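Local coordinates for protein glycoside hydrolase YxiA (Bacillus licheniformis, PDB 3LV4) that probably hydrolyses glycosidic bonds in arabinan as a calcium-containing, family 43 glycoside hydrolase resembling endo-1,5-alpha-L-arabinosidases, at residues P58-Y61 against T67-W70; I122-G127 against I131-T136; P79-L84 against F89-N94; H150-F153 against L159-V162; A33-K36 against N42-Q45. All coordinates share one frame; numbering follows the deposited sequence.

Interaction 1: residues P58-Y61 against T67-W70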
# COMPACT_ATOMS: atom_id res chain seq x y z
N PRO A 58 -4.98 -18.57 -19.47
CA PRO A 58 -5.19 -18.40 -20.92
C PRO A 58 -6.65 -18.54 -21.37
O PRO A 58 -7.02 -17.98 -22.40
CB PRO A 58 -4.33 -19.51 -21.53
CG PRO A 58 -3.34 -19.88 -20.48
CD PRO A 58 -4.00 -19.62 -19.16
N ASN A 59 -7.45 -19.29 -20.61
CA ASN A 59 -8.87 -19.45 -20.90
C ASN A 59 -9.72 -18.66 -19.91
O ASN A 59 -10.84 -19.08 -19.56
CB ASN A 59 -9.26 -20.92 -20.82
CG ASN A 59 -9.15 -21.47 -19.41
OD1 ASN A 59 -8.25 -21.10 -18.65
ND2 ASN A 59 -10.06 -22.37 -19.06
N VAL A 60 -9.19 -17.53 -19.45
CA VAL A 60 -9.79 -16.78 -18.35
C VAL A 60 -11.30 -16.59 -18.43
O VAL A 60 -11.99 -16.72 -17.42
CB VAL A 60 -9.08 -15.40 -18.15
CG1 VAL A 60 -9.21 -14.54 -19.41
CG2 VAL A 60 -9.62 -14.66 -16.91
N TYR A 61 -11.84 -16.30 -19.62
CA TYR A 61 -13.28 -16.02 -19.70
C TYR A 61 -14.14 -17.25 -19.45
O TYR A 61 -15.27 -17.14 -18.98
CB TYR A 61 -13.66 -15.30 -21.01
CG TYR A 61 -13.30 -13.84 -20.99
CD1 TYR A 61 -13.81 -12.99 -20.01
CD2 TYR A 61 -12.45 -13.29 -21.95
CE1 TYR A 61 -13.49 -11.64 -19.99
CE2 TYR A 61 -12.13 -11.94 -21.94
CZ TYR A 61 -12.65 -11.13 -20.95
OH TYR A 61 -12.33 -9.79 -20.92
N THR A 67 -17.67 -15.73 -12.16
CA THR A 67 -17.30 -14.47 -11.54
C THR A 67 -17.62 -13.30 -12.48
O THR A 67 -18.20 -12.30 -12.06
CB THR A 67 -15.80 -14.48 -11.14
OG1 THR A 67 -15.64 -15.34 -10.02
CG2 THR A 67 -15.31 -13.07 -10.77
N PHE A 68 -17.26 -13.44 -13.75
CA PHE A 68 -17.63 -12.40 -14.71
C PHE A 68 -19.15 -12.25 -14.80
O PHE A 68 -19.66 -11.14 -14.93
CB PHE A 68 -17.00 -12.65 -16.08
CG PHE A 68 -15.51 -12.62 -16.07
CD1 PHE A 68 -14.82 -11.47 -15.69
CD2 PHE A 68 -14.78 -13.74 -16.44
CE1 PHE A 68 -13.43 -11.45 -15.67
CE2 PHE A 68 -13.39 -13.73 -16.44
CZ PHE A 68 -12.72 -12.58 -16.04
N GLU A 69 -19.87 -13.36 -14.72
CA GLU A 69 -21.33 -13.31 -14.82
C GLU A 69 -21.96 -12.62 -13.62
O GLU A 69 -22.92 -11.86 -13.77
CB GLU A 69 -21.93 -14.71 -14.96
CG GLU A 69 -21.58 -15.40 -16.28
CD GLU A 69 -22.08 -16.84 -16.31
OE1 GLU A 69 -22.77 -17.26 -15.35
OE2 GLU A 69 -21.77 -17.55 -17.30
N TRP A 70 -21.45 -12.91 -12.42
CA TRP A 70 -21.97 -12.30 -11.21
C TRP A 70 -21.66 -10.81 -11.17
O TRP A 70 -22.53 -9.98 -10.88
CB TRP A 70 -21.41 -12.95 -9.94
CG TRP A 70 -21.90 -12.25 -8.71
CD1 TRP A 70 -21.25 -11.26 -8.01
CD2 TRP A 70 -23.16 -12.44 -8.05
NE1 TRP A 70 -22.02 -10.85 -6.95
CE2 TRP A 70 -23.20 -11.56 -6.95
CE3 TRP A 70 -24.25 -13.29 -8.27
CZ2 TRP A 70 -24.29 -11.49 -6.08
CZ3 TRP A 70 -25.34 -13.22 -7.40
CH2 TRP A 70 -25.34 -12.33 -6.32
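F68 pushes its ring into the corner between V60 and Y61, and this one aromatic side chain carries the whole contact between 58-61 and 67-70. The tight part lies on the side of V60. There CE2 of F68 comes to 3.4 Å from O of V60, the carbonyl oxygen lying at the ring edge near its plane, and CZ of F68 meets CG2 of V60 at 3.8 Å. The tyrosine approaches differently, over one face of the phenylalanine but toward its rim: CD1 of Y61 is 3.7 Å from CE2 of F68. With centroids 5.0 Å apart and planes inclined at 52°, the two rings meet obliquely. F68 reaches this corner because its CG stands anti to its own carbonyl carbon (chi1 -62°), swinging the ring out from helix 65-71 toward the start of helix 60-63.

Helices 60-63 and 65-71 are a short helical excursion on the connection between the first two blades of the five-bladed beta-propeller of family 43. V50 and L76, from the loops leading into and out of this excursion, add further apolar packing, on V60 and Y61 and on F68 respectively. Cut back to an alanine, F68 would lose the ring that V60 and Y61 touch, and a gap would probably open between the two short helices.

Toward solvent the contact slackens, on the side of the partly exposed Y61, and no hydrogen bond crosses between the two segments. The tyrosine hydroxyl is nonetheless held, by a hydrogen bond to the backbone O of D74.

Interaction 2: residues I122-G127 against I131-T136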
# COMPACT_ATOMS: atom_id res chain seq x y z
N ILE A 122 -15.80 -19.64 -6.30
CA ILE A 122 -16.16 -18.42 -5.59
C ILE A 122 -16.52 -18.74 -4.15
O ILE A 122 -17.22 -19.73 -3.89
CB ILE A 122 -17.40 -17.77 -6.25
CG1 ILE A 122 -17.09 -17.37 -7.70
CG2 ILE A 122 -17.91 -16.60 -5.39
CD1 ILE A 122 -18.31 -16.95 -8.52
N PHE A 123 -16.07 -17.92 -3.20
CA PHE A 123 -16.40 -18.16 -1.79
C PHE A 123 -16.96 -16.94 -1.05
O PHE A 123 -17.38 -17.06 0.09
CB PHE A 123 -15.21 -18.78 -1.02
CG PHE A 123 -13.99 -17.89 -0.93
CD1 PHE A 123 -13.86 -16.97 0.10
CD2 PHE A 123 -12.97 -18.00 -1.87
CE1 PHE A 123 -12.74 -16.16 0.20
CE2 PHE A 123 -11.84 -17.18 -1.79
CZ PHE A 123 -11.72 -16.27 -0.76
N LEU A 124 -16.98 -15.79 -1.71
CA LEU A 124 -17.61 -14.60 -1.14
C LEU A 124 -18.29 -13.82 -2.26
O LEU A 124 -17.77 -13.74 -3.37
CB LEU A 124 -16.56 -13.72 -0.45
CG LEU A 124 -16.68 -13.30 1.02
CD1 LEU A 124 -17.15 -14.41 1.93
CD2 LEU A 124 -15.36 -12.71 1.52
N LYS A 125 -19.47 -13.26 -1.98
CA LYS A 125 -20.15 -12.38 -2.92
C LYS A 125 -20.67 -11.15 -2.21
O LYS A 125 -20.98 -11.21 -1.02
CB LYS A 125 -21.34 -13.09 -3.58
CG LYS A 125 -20.97 -14.12 -4.65
CD LYS A 125 -22.25 -14.82 -5.16
CE LYS A 125 -21.98 -15.67 -6.38
NZ LYS A 125 -23.18 -16.49 -6.74
N SER A 126 -20.76 -10.04 -2.94
CA SER A 126 -21.39 -8.83 -2.42
C SER A 126 -22.32 -8.27 -3.49
O SER A 126 -22.24 -8.66 -4.67
CB SER A 126 -20.35 -7.79 -1.99
OG SER A 126 -19.41 -7.52 -3.02
N GLY A 127 -23.21 -7.37 -3.09
CA GLY A 127 -24.08 -6.70 -4.03
C GLY A 127 -25.28 -7.52 -4.48
O GLY A 127 -25.97 -7.11 -5.42
N ILE A 131 -30.17 -12.11 0.77
CA ILE A 131 -29.37 -12.61 1.89
C ILE A 131 -27.88 -12.61 1.57
O ILE A 131 -27.45 -13.16 0.56
CB ILE A 131 -29.83 -14.02 2.27
CG1 ILE A 131 -31.30 -13.98 2.70
CG2 ILE A 131 -28.93 -14.62 3.35
CD1 ILE A 131 -31.95 -15.34 2.77
N SER A 132 -27.10 -11.99 2.45
CA SER A 132 -25.66 -11.86 2.26
C SER A 132 -24.93 -13.03 2.88
O SER A 132 -25.55 -13.93 3.47
CB SER A 132 -25.16 -10.57 2.91
OG SER A 132 -25.00 -10.74 4.30
N ASN A 133 -23.61 -13.02 2.78
CA ASN A 133 -22.82 -14.10 3.36
C ASN A 133 -22.82 -14.15 4.89
O ASN A 133 -22.33 -15.12 5.47
CB ASN A 133 -21.39 -14.07 2.81
CG ASN A 133 -21.34 -14.40 1.33
OD1 ASN A 133 -22.15 -15.18 0.83
ND2 ASN A 133 -20.42 -13.79 0.62
N ASP A 134 -23.36 -13.13 5.56
CA ASP A 134 -23.49 -13.22 7.02
C ASP A 134 -24.92 -13.54 7.46
O ASP A 134 -25.21 -13.61 8.66
CB ASP A 134 -22.90 -12.00 7.74
CG ASP A 134 -23.83 -10.80 7.78
OD1 ASP A 134 -24.98 -10.88 7.30
OD2 ASP A 134 -23.40 -9.75 8.31
N GLY A 135 -25.79 -13.77 6.47
CA GLY A 135 -27.16 -14.18 6.73
C GLY A 135 -28.14 -13.03 6.76
O GLY A 135 -29.34 -13.23 6.52
N THR A 136 -27.66 -11.82 7.06
CA THR A 136 -28.53 -10.65 6.99
C THR A 136 -28.59 -10.14 5.54
O THR A 136 -27.69 -10.43 4.75
CB THR A 136 -28.07 -9.52 7.95
OG1 THR A 136 -26.80 -9.01 7.52
CG2 THR A 136 -27.93 -10.06 9.36
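L124 and N133 are the nearest backbone neighbours, their CA atoms 6.9 Å apart, so the end of strand 118-126 faces a type I turn running from S132 to G135 without pairing with it. The gap is bridged by one side chain. N133, with CG anti to its carbonyl carbon (chi1 -67°), points its amide at the strand and slides ND2 beside L124, 3.6 Å from CD1 of that leucine. The amide also abuts the backbone of K125: its ND2 is modelled 2.8 Å from N of K125, which sets two donors against each other, and although O of K125 is near as well, the angle there is poor. Neither approach counts as a hydrogen bond, and the rotation of this amide is best regarded as doubtful.

Bonds within the turn brace it. N of G135 reaches back to O of S132, and N of S132 to O of T136. OG of S132 accepts from N of D134, an ST turn, and donates to O of T136 at 2.7 Å. OD1 of D134 in turn receives N of T136 at 2.9 Å, an Asx turn, and OG1 of T136 at 2.6 Å through its syn lone pair. At G135 the backbone angles would press any CB against the preceding carbonyl oxygen, which explains why a residue without a side chain sits there.

A second link comes from Y188, whose OH hydrogen-bonds both O of K125 and N of N133. On its other flank strand 118-126 pairs with strand 103-110, where F123 and L124 together face L105 in a classic beta bulge, while I122 packs on helix 65-71 and L124 on Y163 of strand 159-163.

Interaction 3: residues P79-L84 against F89-N94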
# COMPACT_ATOMS: atom_id res chain seq x y z
N PRO A 79 -5.93 -8.58 -7.16
CA PRO A 79 -5.80 -9.92 -6.58
C PRO A 79 -4.72 -9.99 -5.50
O PRO A 79 -4.00 -9.02 -5.24
CB PRO A 79 -5.31 -10.73 -7.77
CG PRO A 79 -4.34 -9.78 -8.43
CD PRO A 79 -5.03 -8.41 -8.32
N ASP A 80 -4.61 -11.15 -4.88
CA ASP A 80 -3.37 -11.50 -4.20
C ASP A 80 -2.96 -12.89 -4.64
O ASP A 80 -3.80 -13.73 -4.93
CB ASP A 80 -3.52 -11.46 -2.68
CG ASP A 80 -2.18 -11.59 -1.96
OD1 ASP A 80 -1.16 -11.15 -2.55
OD2 ASP A 80 -2.14 -12.14 -0.84
N VAL A 81 -1.66 -13.13 -4.70
CA VAL A 81 -1.15 -14.48 -4.88
C VAL A 81 -0.29 -14.81 -3.68
O VAL A 81 0.57 -14.01 -3.29
CB VAL A 81 -0.33 -14.63 -6.17
CG1 VAL A 81 0.32 -16.02 -6.24
CG2 VAL A 81 -1.21 -14.38 -7.38
N THR A 82 -0.53 -15.96 -3.08
CA THR A 82 0.23 -16.37 -1.90
C THR A 82 0.59 -17.84 -2.01
O THR A 82 -0.24 -18.65 -2.42
CB THR A 82 -0.58 -16.11 -0.61
OG1 THR A 82 -0.83 -14.71 -0.50
CG2 THR A 82 0.19 -16.59 0.61
N GLN A 83 1.83 -18.18 -1.67
CA GLN A 83 2.25 -19.57 -1.64
C GLN A 83 1.89 -20.17 -0.29
O GLN A 83 2.28 -19.64 0.76
CB GLN A 83 3.77 -19.68 -1.85
CG GLN A 83 4.23 -21.08 -2.19
CD GLN A 83 5.71 -21.15 -2.48
OE1 GLN A 83 6.47 -20.27 -2.08
NE2 GLN A 83 6.13 -22.19 -3.18
N LEU A 84 1.14 -21.27 -0.31
CA LEU A 84 0.81 -21.96 0.93
C LEU A 84 1.80 -23.10 1.19
O LEU A 84 2.74 -23.31 0.43
CB LEU A 84 -0.62 -22.49 0.91
CG LEU A 84 -1.71 -21.44 0.70
CD1 LEU A 84 -3.08 -22.00 1.10
CD2 LEU A 84 -1.41 -20.15 1.45
N PHE A 89 0.59 -22.08 -5.55
CA PHE A 89 0.34 -20.64 -5.56
C PHE A 89 -1.15 -20.37 -5.64
O PHE A 89 -1.83 -20.79 -6.58
CB PHE A 89 1.11 -19.98 -6.71
CG PHE A 89 2.59 -20.17 -6.60
CD1 PHE A 89 3.23 -21.21 -7.27
CD2 PHE A 89 3.34 -19.34 -5.78
CE1 PHE A 89 4.60 -21.39 -7.14
CE2 PHE A 89 4.71 -19.52 -5.65
CZ PHE A 89 5.34 -20.54 -6.33
N TYR A 90 -1.65 -19.68 -4.62
CA TYR A 90 -3.08 -19.46 -4.45
C TYR A 90 -3.41 -18.03 -4.80
O TYR A 90 -2.99 -17.09 -4.11
CB TYR A 90 -3.48 -19.76 -3.00
CG TYR A 90 -3.49 -21.24 -2.69
CD1 TYR A 90 -2.31 -21.98 -2.65
CD2 TYR A 90 -4.68 -21.90 -2.46
CE1 TYR A 90 -2.32 -23.33 -2.39
CE2 TYR A 90 -4.72 -23.24 -2.20
CZ TYR A 90 -3.54 -23.96 -2.16
OH TYR A 90 -3.60 -25.31 -1.90
N MSE A 91 -4.16 -17.87 -5.89
CA MSE A 91 -4.62 -16.56 -6.33
C MSE A 91 -6.03 -16.28 -5.83
O MSE A 91 -6.97 -17.01 -6.12
CB MSE A 91 -4.59 -16.44 -7.85
CG MSE A 91 -5.14 -15.10 -8.36
SE MSE A 91 -5.23 -15.02 -10.33
CE MSE A 91 -3.30 -15.04 -10.70
N TYR A 92 -6.16 -15.21 -5.06
CA TYR A 92 -7.45 -14.73 -4.64
C TYR A 92 -7.88 -13.66 -5.63
O TYR A 92 -7.37 -12.54 -5.62
CB TYR A 92 -7.35 -14.22 -3.20
CG TYR A 92 -7.03 -15.37 -2.27
CD1 TYR A 92 -8.04 -16.06 -1.61
CD2 TYR A 92 -5.72 -15.83 -2.12
CE1 TYR A 92 -7.76 -17.15 -0.79
CE2 TYR A 92 -5.43 -16.92 -1.30
CZ TYR A 92 -6.46 -17.57 -0.64
OH TYR A 92 -6.19 -18.65 0.16
N TYR A 93 -8.79 -14.05 -6.53
CA TYR A 93 -9.20 -13.19 -7.63
C TYR A 93 -10.58 -12.62 -7.35
O TYR A 93 -11.35 -13.16 -6.54
CB TYR A 93 -9.21 -13.98 -8.94
CG TYR A 93 -10.26 -15.07 -8.97
CD1 TYR A 93 -11.60 -14.76 -9.19
CD2 TYR A 93 -9.92 -16.39 -8.75
CE1 TYR A 93 -12.57 -15.75 -9.20
CE2 TYR A 93 -10.88 -17.40 -8.77
CZ TYR A 93 -12.21 -17.07 -8.99
OH TYR A 93 -13.17 -18.05 -9.00
N ASN A 94 -10.91 -11.52 -8.03
CA ASN A 94 -12.20 -10.88 -7.81
C ASN A 94 -12.58 -9.98 -8.98
O ASN A 94 -11.71 -9.49 -9.71
CB ASN A 94 -12.19 -10.09 -6.50
CG ASN A 94 -11.02 -9.11 -6.42
OD1 ASN A 94 -9.93 -9.45 -5.95
ND2 ASN A 94 -11.25 -7.90 -6.87
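V81 pairs with M91 at the middle of a beta hairpin, strands 80-83 and 89-96, which forms the inner half of a four-stranded antiparallel propeller blade. Backbone hydrogen bonds join its two hydrogen-bonded pairs. In D80-Y92, N of Y92 reaches O of D80 at 2.8 Å, while the return bond from N of D80 to O of Y92 is longer at 3.2 Å; in T82-Y90, N of Y90 meets O of T82 at 2.8 Å. At the non-hydrogen-bonded pair V81-M91, CA of V81 lies 3.3 Å from O of Y90, a CA-H...O contact.

Packing runs along the face that carries V81, Q83, F89 and M91, the last a selenomethionine. CG2 of V81 touches CE of M91 at 4.0 Å. Q83, extended beyond CG, lies alongside F89 and points the same way, its amide only 19° from the ring plane.

Among the polar contacts, NE2 of Q83 donates to O of G87. On the face of D80 and T82, polar ends bind neighbouring blades: the carboxylate of D80 is shared between S17 OG and the backbone N of T151, and T82 OG1 bonds to T151 O. P79 brings the hairpin's start to about 6 Å, side chain to side chain, from D15, the predicted proton acceptor.

One CH-pi contact involves this face: CD1 of L84 sits 3.6 Å above the centroid of the Y90 ring, 2° from its normal.

Interaction 4: residues H150-F153 against L159-V162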
# COMPACT_ATOMS: atom_id res chain seq x y z
N HIS A 150 -5.72 -9.56 0.67
CA HIS A 150 -4.34 -9.92 0.96
C HIS A 150 -4.37 -11.11 1.91
O HIS A 150 -4.85 -11.01 3.03
CB HIS A 150 -3.58 -8.78 1.61
CG HIS A 150 -2.20 -9.17 2.05
ND1 HIS A 150 -1.58 -8.61 3.14
CD2 HIS A 150 -1.35 -10.10 1.55
CE1 HIS A 150 -0.38 -9.17 3.28
NE2 HIS A 150 -0.22 -10.07 2.33
N THR A 151 -3.85 -12.24 1.44
CA THR A 151 -3.84 -13.47 2.20
C THR A 151 -2.44 -13.71 2.72
O THR A 151 -1.48 -13.73 1.95
CB THR A 151 -4.29 -14.66 1.33
OG1 THR A 151 -5.64 -14.44 0.90
CG2 THR A 151 -4.18 -15.97 2.11
N PHE A 152 -2.31 -13.86 4.03
CA PHE A 152 -0.98 -13.89 4.63
C PHE A 152 -0.95 -14.77 5.86
O PHE A 152 -1.97 -14.94 6.54
CB PHE A 152 -0.54 -12.48 5.01
CG PHE A 152 -1.35 -11.87 6.12
CD1 PHE A 152 -0.90 -11.89 7.44
CD2 PHE A 152 -2.58 -11.27 5.85
CE1 PHE A 152 -1.66 -11.33 8.46
CE2 PHE A 152 -3.34 -10.70 6.87
CZ PHE A 152 -2.88 -10.74 8.18
N PHE A 153 0.22 -15.33 6.14
CA PHE A 153 0.44 -16.07 7.37
C PHE A 153 0.87 -15.10 8.47
O PHE A 153 1.71 -14.21 8.22
CB PHE A 153 1.55 -17.10 7.18
CG PHE A 153 1.17 -18.26 6.30
CD1 PHE A 153 1.53 -18.28 4.96
CD2 PHE A 153 0.48 -19.35 6.82
CE1 PHE A 153 1.19 -19.36 4.15
CE2 PHE A 153 0.14 -20.43 6.03
CZ PHE A 153 0.50 -20.44 4.68
N LEU A 159 -3.27 -18.65 8.97
CA LEU A 159 -3.49 -18.00 7.68
C LEU A 159 -4.69 -17.07 7.78
O LEU A 159 -5.75 -17.46 8.28
CB LEU A 159 -3.72 -19.06 6.59
CG LEU A 159 -3.78 -18.58 5.13
CD1 LEU A 159 -2.46 -17.92 4.74
CD2 LEU A 159 -4.09 -19.75 4.20
N TRP A 160 -4.52 -15.83 7.30
CA TRP A 160 -5.57 -14.81 7.34
C TRP A 160 -5.78 -14.24 5.95
O TRP A 160 -4.89 -14.31 5.11
CB TRP A 160 -5.17 -13.65 8.25
CG TRP A 160 -4.93 -14.01 9.68
CD1 TRP A 160 -3.74 -14.37 10.24
CD2 TRP A 160 -5.90 -14.01 10.74
NE1 TRP A 160 -3.91 -14.61 11.59
CE2 TRP A 160 -5.22 -14.39 11.92
CE3 TRP A 160 -7.27 -13.73 10.81
CZ2 TRP A 160 -5.87 -14.50 13.15
CZ3 TRP A 160 -7.91 -13.84 12.04
CH2 TRP A 160 -7.21 -14.22 13.19
N MSE A 161 -6.96 -13.67 5.72
CA MSE A 161 -7.16 -12.82 4.54
C MSE A 161 -7.87 -11.53 4.94
O MSE A 161 -9.00 -11.56 5.44
CB MSE A 161 -7.98 -13.53 3.47
CG MSE A 161 -8.20 -12.65 2.24
SE MSE A 161 -9.40 -13.48 0.91
CE MSE A 161 -11.07 -13.33 1.91
N VAL A 162 -7.21 -10.40 4.73
CA VAL A 162 -7.84 -9.09 4.91
C VAL A 162 -8.28 -8.60 3.53
O VAL A 162 -7.62 -8.86 2.53
CB VAL A 162 -6.85 -8.10 5.56
CG1 VAL A 162 -5.62 -7.85 4.66
CG2 VAL A 162 -7.55 -6.77 5.93
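F152 and W160 face each other as a hydrogen-bonded antiparallel pair, and their side chains pack together. CB of W160 lies over one face of the F152 ring, 4.0 Å from its centroid. The indole continues beyond it: its five-membered ring is tilted 25° from the phenyl but slid so far that the two barely overlap. F152 holds its CG between its backbone N and carbonyl carbon (chi1 67°), the crowded position, which lays the ring across the partner strand. On the opposite face CD1 of L159 is centred over the F153 ring, 3.7 Å from its centroid. There, too, OG1 of T151 is pressed to 3.4 Å from CG of M161, a selenomethionine; it is buried and has no hydrogen-bonding partner in the model.

The backbones that fix these positions form the inner hairpin of the third propeller blade. N of H150 meets O of V162 at 2.7 Å, and N of W160 reaches O of F152 at 2.8 Å.

Farther out, NE1 of W160 is taken by D154, just past the first strand, and strand 170-175 pairs with the outer side of 159-162. H150 has its ring stacked on Y204 and its ND1 bonded to N of I205, both on strand 200-208 of the next blade. Its side chain lies about 5 Å from a bound calcium ion and about 8 Å from that of D148, the residue predicted to tune the catalytic acid.

Interaction 5: residues A33-K36 against N42-Q45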
# COMPACT_ATOMS: atom_id res chain seq x y z
N ALA A 33 -2.95 -8.46 -14.67
CA ALA A 33 -1.63 -7.94 -15.03
C ALA A 33 -0.57 -8.48 -14.08
O ALA A 33 -0.85 -8.74 -12.91
CB ALA A 33 -1.63 -6.41 -15.00
N SER A 34 0.66 -8.62 -14.58
CA SER A 34 1.76 -9.09 -13.74
C SER A 34 3.12 -8.74 -14.33
O SER A 34 3.25 -8.47 -15.53
CB SER A 34 1.67 -10.60 -13.52
OG SER A 34 1.82 -11.31 -14.74
N ALA A 35 4.13 -8.74 -13.48
CA ALA A 35 5.49 -8.39 -13.88
C ALA A 35 6.45 -9.05 -12.93
O ALA A 35 6.06 -9.48 -11.84
CB ALA A 35 5.69 -6.88 -13.86
N LYS A 36 7.72 -9.14 -13.32
CA LYS A 36 8.71 -9.77 -12.46
C LYS A 36 10.06 -9.06 -12.56
O LYS A 36 10.33 -8.36 -13.55
CB LYS A 36 8.87 -11.25 -12.81
CG LYS A 36 9.35 -11.51 -14.24
CD LYS A 36 9.68 -12.98 -14.46
CE LYS A 36 9.82 -13.30 -15.94
NZ LYS A 36 10.07 -14.77 -16.16
N ASN A 42 14.46 -3.40 -12.33
CA ASN A 42 14.24 -3.73 -13.73
C ASN A 42 13.17 -4.79 -13.89
O ASN A 42 13.44 -5.98 -13.77
CB ASN A 42 15.55 -4.13 -14.39
CG ASN A 42 16.54 -2.98 -14.41
OD1 ASN A 42 16.50 -2.13 -15.30
ND2 ASN A 42 17.41 -2.93 -13.40
N TRP A 43 11.95 -4.32 -14.14
CA TRP A 43 10.81 -5.21 -14.26
C TRP A 43 10.56 -5.64 -15.69
O TRP A 43 10.85 -4.89 -16.63
CB TRP A 43 9.54 -4.55 -13.71
CG TRP A 43 9.61 -4.24 -12.24
CD1 TRP A 43 10.11 -3.10 -11.66
CD2 TRP A 43 9.18 -5.08 -11.15
NE1 TRP A 43 10.00 -3.18 -10.29
CE2 TRP A 43 9.44 -4.38 -9.95
CE3 TRP A 43 8.59 -6.35 -11.08
CZ2 TRP A 43 9.14 -4.92 -8.70
CZ3 TRP A 43 8.29 -6.88 -9.83
CH2 TRP A 43 8.57 -6.16 -8.66
N THR A 44 10.04 -6.85 -15.84
CA THR A 44 9.61 -7.37 -17.13
C THR A 44 8.11 -7.61 -17.08
O THR A 44 7.60 -8.27 -16.18
CB THR A 44 10.34 -8.69 -17.44
OG1 THR A 44 11.74 -8.43 -17.56
CG2 THR A 44 9.81 -9.30 -18.73
N GLN A 45 7.39 -7.06 -18.05
CA GLN A 45 5.95 -7.24 -18.10
C GLN A 45 5.63 -8.67 -18.53
O GLN A 45 6.15 -9.15 -19.54
CB GLN A 45 5.32 -6.25 -19.08
CG GLN A 45 3.81 -6.17 -18.99
CD GLN A 45 3.36 -5.14 -17.97
OE1 GLN A 45 3.88 -4.02 -17.93
NE2 GLN A 45 2.38 -5.51 -17.15
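W43 brings CE3 of its indole against the backbone of A35 and K36. With CG anti to the carbonyl carbon (chi1 -64°), the ring folds back along the opposite strand until CE3 of W43 lies 3.4 Å from C of K36, and the same CE3 touches CB of A35 at 4.1 Å. K36 takes the less roomy setting, CG between its own N and carbonyl carbon (chi1 61°), and from there its chain runs fully extended to a salt bridge between NZ and E114. CB of T44 is its neighbour across the pair, 4.4 Å from CG of K36.

Two strands of a beta hairpin, 33-37 and 44-47, meet here at the outer half of the first propeller blade, where 44-47 is the last strand of the sheet. N of T44 reaches O of K36 at 2.8 Å, and N of K36 returns to O of T44 at 3.0 Å; CA of A35 adds a CA-H...O contact to the same T44 oxygen at 3.1 Å.

A serine in place of W43 would lack the whole indole and would probably leave the A35 methyl and the backbone carbonyl of K36 without their cover.

A bend at chi2 (89°) brings the Q45 amide toward strand 33-37, NE2 lying 3.5 Å from O of S34. That same NE2 hydrogen-bonds to O of S47 and O of T12, while OG of S34 bonds to OG of S47.

In the fold
Along the chain the contacts run in the order 5, 1, 3, 2, 4, each closing before the next opens. Interactions 5, 3 and 4 are hairpins of the first three propeller blades; interaction 2 extends from the outermost strand of the second, and interaction 1 occupies the helical link between the first two. The centres of interactions 3 and 4 are about 10 Å apart; both lie near the predicted active-site residue D148, and interaction 3 also near D15. Interaction 1 packs on 2 and 3, whereas interaction 5, centred about 34 Å from interaction 2, touches none of the others. Blades two and three are joined by D80 and T82 bonding to T151 and by F123 on M161.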